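Local coordinates for protein cytochrome P450 reductase (Amycolatopsis methanolica 239, PDB 5OGX) that passes electrons from NADH through FAD and a [2Fe-2S] cluster to its partner cytochrome P450, which O-demethylates guaiacol and other lignin-derived aromatics, at residues 19-22 with 23-26; 35-39 with 40-44; 151-154 with 155-159. One frame throughout, in Å; residues are numbered along the deposited sequence.

Contact 1: residues 19-22 with 23-26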
# COMPACT_ATOMS: atom_id res chain seq x y z
N GLY A 19 -6.99 -19.31 -16.20
CA GLY A 19 -7.65 -18.04 -15.96
C GLY A 19 -7.00 -17.18 -14.90
O GLY A 19 -7.50 -16.10 -14.58
N GLN A 20 -5.87 -17.63 -14.35
CA GLN A 20 -5.20 -17.00 -13.23
C GLN A 20 -4.00 -16.19 -13.71
O GLN A 20 -3.32 -16.59 -14.66
CB GLN A 20 -4.77 -18.07 -12.23
CG GLN A 20 -4.06 -17.60 -11.00
CD GLN A 20 -3.81 -18.74 -10.03
OE1 GLN A 20 -3.49 -19.86 -10.44
NE2 GLN A 20 -3.98 -18.47 -8.76
N THR A 21 -3.75 -15.06 -13.06
CA THR A 21 -2.62 -14.23 -13.47
C THR A 21 -1.31 -14.74 -12.89
O THR A 21 -1.27 -15.42 -11.86
CB THR A 21 -2.83 -12.78 -13.04
OG1 THR A 21 -2.81 -12.71 -11.61
CG2 THR A 21 -4.14 -12.24 -13.57
N LEU A 22 -0.21 -14.40 -13.58
CA LEU A 22 1.12 -14.78 -13.09
C LEU A 22 1.34 -14.29 -11.67
O LEU A 22 1.80 -15.04 -10.80
CB LEU A 22 2.20 -14.23 -14.02
CG LEU A 22 2.22 -14.75 -15.45
CD1 LEU A 22 3.43 -14.20 -16.22
CD2 LEU A 22 2.22 -16.26 -15.43
N LEU A 23 1.05 -13.01 -11.42
CA LEU A 23 1.29 -12.46 -10.08
C LEU A 23 0.56 -13.27 -9.02
O LEU A 23 1.14 -13.64 -8.00
CB LEU A 23 0.88 -10.99 -10.02
CG LEU A 23 1.12 -10.39 -8.61
CD1 LEU A 23 2.61 -10.38 -8.23
CD2 LEU A 23 0.54 -8.99 -8.55
N GLU A 24 -0.73 -13.55 -9.24
CA GLU A 24 -1.49 -14.23 -8.20
C GLU A 24 -1.03 -15.66 -8.01
O GLU A 24 -0.99 -16.15 -6.87
CB GLU A 24 -2.99 -14.17 -8.52
CG GLU A 24 -3.47 -12.75 -8.36
CD GLU A 24 -4.95 -12.63 -8.13
OE1 GLU A 24 -5.68 -13.60 -8.43
OE2 GLU A 24 -5.37 -11.55 -7.67
N ALA A 25 -0.63 -16.33 -9.09
CA ALA A 25 -0.08 -17.68 -8.95
C ALA A 25 1.19 -17.67 -8.11
O ALA A 25 1.36 -18.51 -7.22
CB ALA A 25 0.18 -18.28 -10.33
N PHE A 26 2.11 -16.72 -8.37
CA PHE A 26 3.35 -16.66 -7.60
C PHE A 26 3.07 -16.32 -6.14
O PHE A 26 3.52 -17.03 -5.24
CB PHE A 26 4.33 -15.65 -8.22
CG PHE A 26 4.99 -16.14 -9.49
CD1 PHE A 26 5.70 -17.33 -9.51
CD2 PHE A 26 4.90 -15.41 -10.67
CE1 PHE A 26 6.29 -17.81 -10.68
CE2 PHE A 26 5.50 -15.87 -11.84
CZ PHE A 26 6.20 -17.07 -11.85
O HOH W 1 -5.63 -16.06 -7.93
O HOH W 2 -5.90 -14.26 -11.20
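Thr-21 is the N-cap of helix 22-28: its hydroxyl OG1 accepts the backbone N-H of Glu-24 at 3.3 Å, the capping bond that satisfies an amide of the first helical turn. The hydroxyl can do this because OG1 sits between the backbone N and the carbonyl carbon of its own residue (chi1 66°). The methylenes of Glu-24 pack over the same oxygen, with CG 3.3 Å from Thr-21 OG1.

Two waters complete the polar set. One accepts from Thr-21 N at 3.0 Å and donates to Glu-24 OE1 at 2.9 Å, so the capping residue's own amide is tied to the carboxylate. The other accepts from Gln-20 NE2 and also donates to Glu-24 OE1, which therefore takes two water protons. Its second oxygen, OE2, accepts from Asn-38 ND2. Gln-20 reaches along Ala-25 with an extended chain, its NE2 4.0 Å from Ala-25 CA, while its OE1 accepts from the backbone N of Glu-17.

Regular helical bonding starts at once: Ala-25 N donates to Thr-21 O and Phe-26 N to Leu-22 O, both at 3.0 Å and nearly straight. The ring of Phe-26 also meets Leu-22 O, obliquely, with CD2 3.1 Å from that oxygen, and its CE2 is in apolar contact with Leu-22 CB.

The capped turn opens helix 22-28 after the loop that follows strand 12-16. Phe-26 and Leu-22 pack on Val-7 of strand 5-9, Ala-25 meets Val-14 and Cys-16 of strand 12-16, and Leu-22 also touches Pro-81 of strand 80-81.

Contact 2: residues 35-39 with 40-44. With FES (Fe2/s2 (inorganic) cluster), chain C.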
# COMPACT_ATOMS: atom_id res chain seq x y z
N ASN A 35 5.06 -5.90 -6.69
CA ASN A 35 3.68 -5.63 -6.94
C ASN A 35 3.21 -4.46 -6.07
O ASN A 35 3.58 -4.39 -4.97
CB ASN A 35 2.84 -6.87 -6.70
CG ASN A 35 2.78 -7.27 -5.26
OD1 ASN A 35 1.86 -6.99 -4.59
ND2 ASN A 35 3.76 -7.98 -4.84
N SER A 36 2.39 -3.58 -6.63
CA SER A 36 1.98 -2.42 -5.84
C SER A 36 0.58 -1.94 -6.18
O SER A 36 0.25 -0.80 -5.82
CB SER A 36 2.91 -1.21 -6.06
OG SER A 36 4.11 -1.28 -5.30
N CYS A 37 -0.25 -2.73 -6.88
CA CYS A 37 -1.62 -2.31 -7.18
C CYS A 37 -2.51 -3.46 -7.63
O CYS A 37 -3.73 -3.41 -7.44
CB CYS A 37 -1.63 -1.20 -8.24
SG CYS A 37 -1.41 -1.77 -9.96
N ASN A 38 -1.92 -4.49 -8.26
CA ASN A 38 -2.66 -5.64 -8.80
C ASN A 38 -3.78 -5.21 -9.74
O ASN A 38 -4.79 -5.90 -9.90
CB ASN A 38 -3.22 -6.54 -7.68
CG ASN A 38 -3.52 -7.96 -8.16
OD1 ASN A 38 -2.88 -8.47 -9.09
ND2 ASN A 38 -4.53 -8.59 -7.55
N GLN A 39 -3.61 -4.06 -10.40
CA GLN A 39 -4.64 -3.58 -11.31
C GLN A 39 -4.07 -2.94 -12.58
O GLN A 39 -4.82 -2.30 -13.32
CB GLN A 39 -5.57 -2.57 -10.59
CG GLN A 39 -4.91 -1.23 -10.30
CD GLN A 39 -5.85 -0.21 -9.68
OE1 GLN A 39 -6.93 -0.55 -9.20
NE2 GLN A 39 -5.44 1.06 -9.69
N GLY A 40 -2.77 -3.10 -12.84
CA GLY A 40 -2.18 -2.65 -14.09
C GLY A 40 -1.77 -1.19 -14.14
O GLY A 40 -1.39 -0.71 -15.22
N THR A 41 -1.81 -0.47 -13.03
CA THR A 41 -1.53 0.96 -13.07
C THR A 41 -0.15 1.33 -12.54
O THR A 41 0.40 2.35 -12.98
CB THR A 41 -2.58 1.76 -12.29
OG1 THR A 41 -2.72 1.23 -10.97
CG2 THR A 41 -3.93 1.72 -13.01
N CYS A 42 0.43 0.56 -11.62
CA CYS A 42 1.68 1.02 -11.01
C CYS A 42 2.90 0.65 -11.86
O CYS A 42 3.94 1.32 -11.76
CB CYS A 42 1.83 0.47 -9.60
SG CYS A 42 2.36 -1.27 -9.49
N GLY A 43 2.79 -0.39 -12.67
CA GLY A 43 3.87 -0.83 -13.53
C GLY A 43 5.01 -1.57 -12.86
O GLY A 43 5.94 -1.99 -13.56
N THR A 44 4.97 -1.76 -11.53
CA THR A 44 6.11 -2.36 -10.84
C THR A 44 6.21 -3.87 -11.03
O THR A 44 7.28 -4.44 -10.75
CB THR A 44 6.09 -2.04 -9.34
OG1 THR A 44 4.97 -2.68 -8.71
CG2 THR A 44 5.99 -0.54 -9.11
FE1 FES C . 0.76 -2.74 -10.37
FE2 FES C . 0.92 -4.91 -11.81
S1 FES C . 0.85 -2.89 -12.58
S2 FES C . 1.03 -4.78 -9.62
O HOH W 3 6.41 -2.69 -6.14
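Cys-37 and Cys-42 bind the same iron, FE1 of the [2Fe-2S] cluster, with SG-FE1 distances of 2.4 Å for Cys-37 and 2.3 Å for Cys-42. Both thiolates take the same turn, SG lying between the backbone N and the carbonyl carbon (chi1 79° and 78°), which brings the two sulfurs within 3.8 Å of each other on the metal.

Three backbone amides grip Cys-37 SG, those of Gln-39, Thr-41 and Cys-42, and Thr-44 N donates to Cys-42 SG at 3.3 Å. Such N-H...S bonds probably help stabilise the negative charge of the ligands, as in plant-type ferredoxins. Positive phi at Gly-40 and Gly-43 suits the tight path of the loop.

Gln-39 and Thr-41 meet on the side of the loop turned toward Gln-148: the extended glutamine chain sends NE2 to Thr-41 OG1 at 3.0 Å, the hydroxyl lying in the amide plane, and NE2 also donates to Thr-333 O. One water joins Ser-36 OG to Thr-44 OG1.

The loop runs from helix 22-28 to strand 46-51. Asn-35 and Asn-38 rest on Leu-23 of that helix, while Gln-39 OE1 accepts from Gln-148 of strand 146-150, an FAD-binding residue.

Contact 3: residues 151-154 with 155-159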
# COMPACT_ATOMS: atom_id res chain seq x y z
N LEU A 151 -3.48 -1.80 5.23
CA LEU A 151 -3.57 -2.17 6.64
C LEU A 151 -2.91 -1.10 7.49
O LEU A 151 -1.79 -0.66 7.20
CB LEU A 151 -2.90 -3.53 6.88
CG LEU A 151 -3.53 -4.72 6.14
CD1 LEU A 151 -2.76 -5.98 6.48
CD2 LEU A 151 -5.00 -4.89 6.52
N ALA A 152 -3.60 -0.67 8.55
CA ALA A 152 -2.96 0.15 9.57
C ALA A 152 -2.23 -0.70 10.61
O ALA A 152 -1.57 -0.14 11.51
CB ALA A 152 -4.01 1.04 10.26
N ASN A 153 -2.34 -2.02 10.50
CA ASN A 153 -1.88 -2.96 11.53
C ASN A 153 -0.37 -3.04 11.63
O ASN A 153 0.35 -2.97 10.64
CB ASN A 153 -2.35 -4.37 11.20
CG ASN A 153 -3.83 -4.49 11.11
OD1 ASN A 153 -4.48 -3.81 10.30
ND2 ASN A 153 -4.39 -5.34 11.93
N THR A 154 0.09 -3.31 12.85
CA THR A 154 1.39 -3.95 12.98
C THR A 154 1.21 -5.46 12.83
O THR A 154 0.10 -5.99 12.94
CB THR A 154 2.05 -3.61 14.32
OG1 THR A 154 1.13 -3.83 15.38
CG2 THR A 154 2.47 -2.14 14.34
N ALA A 155 2.31 -6.15 12.53
CA ALA A 155 2.21 -7.56 12.14
C ALA A 155 1.71 -8.45 13.27
O ALA A 155 1.18 -9.53 13.00
CB ALA A 155 3.57 -8.06 11.64
N ASP A 156 1.85 -8.01 14.52
CA ASP A 156 1.34 -8.78 15.64
C ASP A 156 -0.17 -8.67 15.78
O ASP A 156 -0.78 -9.51 16.45
CB ASP A 156 2.00 -8.32 16.94
CG ASP A 156 1.71 -6.86 17.23
OD1 ASP A 156 2.13 -6.01 16.42
OD2 ASP A 156 1.03 -6.57 18.23
N GLU A 157 -0.78 -7.64 15.20
CA GLU A 157 -2.23 -7.48 15.21
C GLU A 157 -2.79 -8.28 14.03
O GLU A 157 -3.19 -7.74 13.00
CB GLU A 157 -2.61 -6.00 15.14
CG GLU A 157 -1.99 -5.17 16.27
CD GLU A 157 -2.11 -3.66 16.07
OE1 GLU A 157 -2.17 -3.18 14.91
OE2 GLU A 157 -2.13 -2.93 17.09
N ASP A 158 -2.75 -9.61 14.16
CA ASP A 158 -2.91 -10.45 12.99
C ASP A 158 -4.29 -11.07 12.85
O ASP A 158 -4.52 -11.82 11.90
CB ASP A 158 -1.84 -11.56 12.96
CG ASP A 158 -1.82 -12.43 14.20
OD1 ASP A 158 -2.73 -12.31 15.06
OD2 ASP A 158 -0.88 -13.24 14.32
N LYS A 159 -5.22 -10.75 13.75
CA LYS A 159 -6.56 -11.32 13.69
C LYS A 159 -7.65 -10.30 13.43
O LYS A 159 -8.78 -10.70 13.13
CB LYS A 159 -6.88 -12.06 15.00
CG LYS A 159 -6.17 -13.39 15.14
CD LYS A 159 -6.96 -14.50 14.49
CE LYS A 159 -7.97 -15.09 15.45
NZ LYS A 159 -9.02 -15.85 14.74
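Thr-154, Glu-157 and Asn-153 hold a tight surface turn together. Thr-154 and Glu-157 are the ends of a type I beta turn, closed by Glu-157 N donating to Thr-154 O at 2.9 Å. The carboxylate of Glu-157 then folds back over the start of the turn: with CG beside its own backbone N (chi1 -57°), OE1 comes to 3.1 Å from Thr-154 N, which approaches from above the carboxylate plane. Thr-154 OG1 donates instead to Asp-156 OD1, a short bond of 2.6 Å on the syn side, and the two side chains lie alongside each other.

Asn-153 ties down the far end of the turn. Its ND2 donates to Glu-157 O at 2.9 Å and also to Val-160 O, while OD1 accepts from Glu-162 N, so both ends of the buried amide are engaged and its rotation is fixed. The Asn-153 amide and the Glu-157 carboxylate stand almost perpendicular, 86° apart.

Were Glu-157 replaced by an alanine, Thr-154 N would probably lose this acceptor and Arg-227 the carboxylate it pairs with through OE2.

The loop that holds this turn links strand 146-150 to strand 160-166, two strands of the antiparallel beta barrel of the FAD-binding domain. Asn-153 secures it to strand 160-166, while Thr-154 and the Glu-157 salt bridge to Arg-227 set it against helix 219-232.

In the fold
Contacts 1 and 2 adjoin within the [2Fe-2S] domain, their centres about 13 Å apart. Beside the bridge from Glu-24 to Asn-38, Leu-23 CD2 packs 3.6 Å from Asn-35 CB and 3.5 Å from Asn-38 OD1, so helix 22-28 backs the cluster loop; the Leu-23 side chain comes about 4 Å from the cluster itself. Contact 2 also faces the flavin: Ser-36 touches FAD and the Gln-39 side chain is about 4 Å from it. Contact 3 belongs to the FAD-binding domain, its centre about 23 Å from that of contact 2, with the Asn-153 side chain about 10 Å from FAD. It touches neither of the other two.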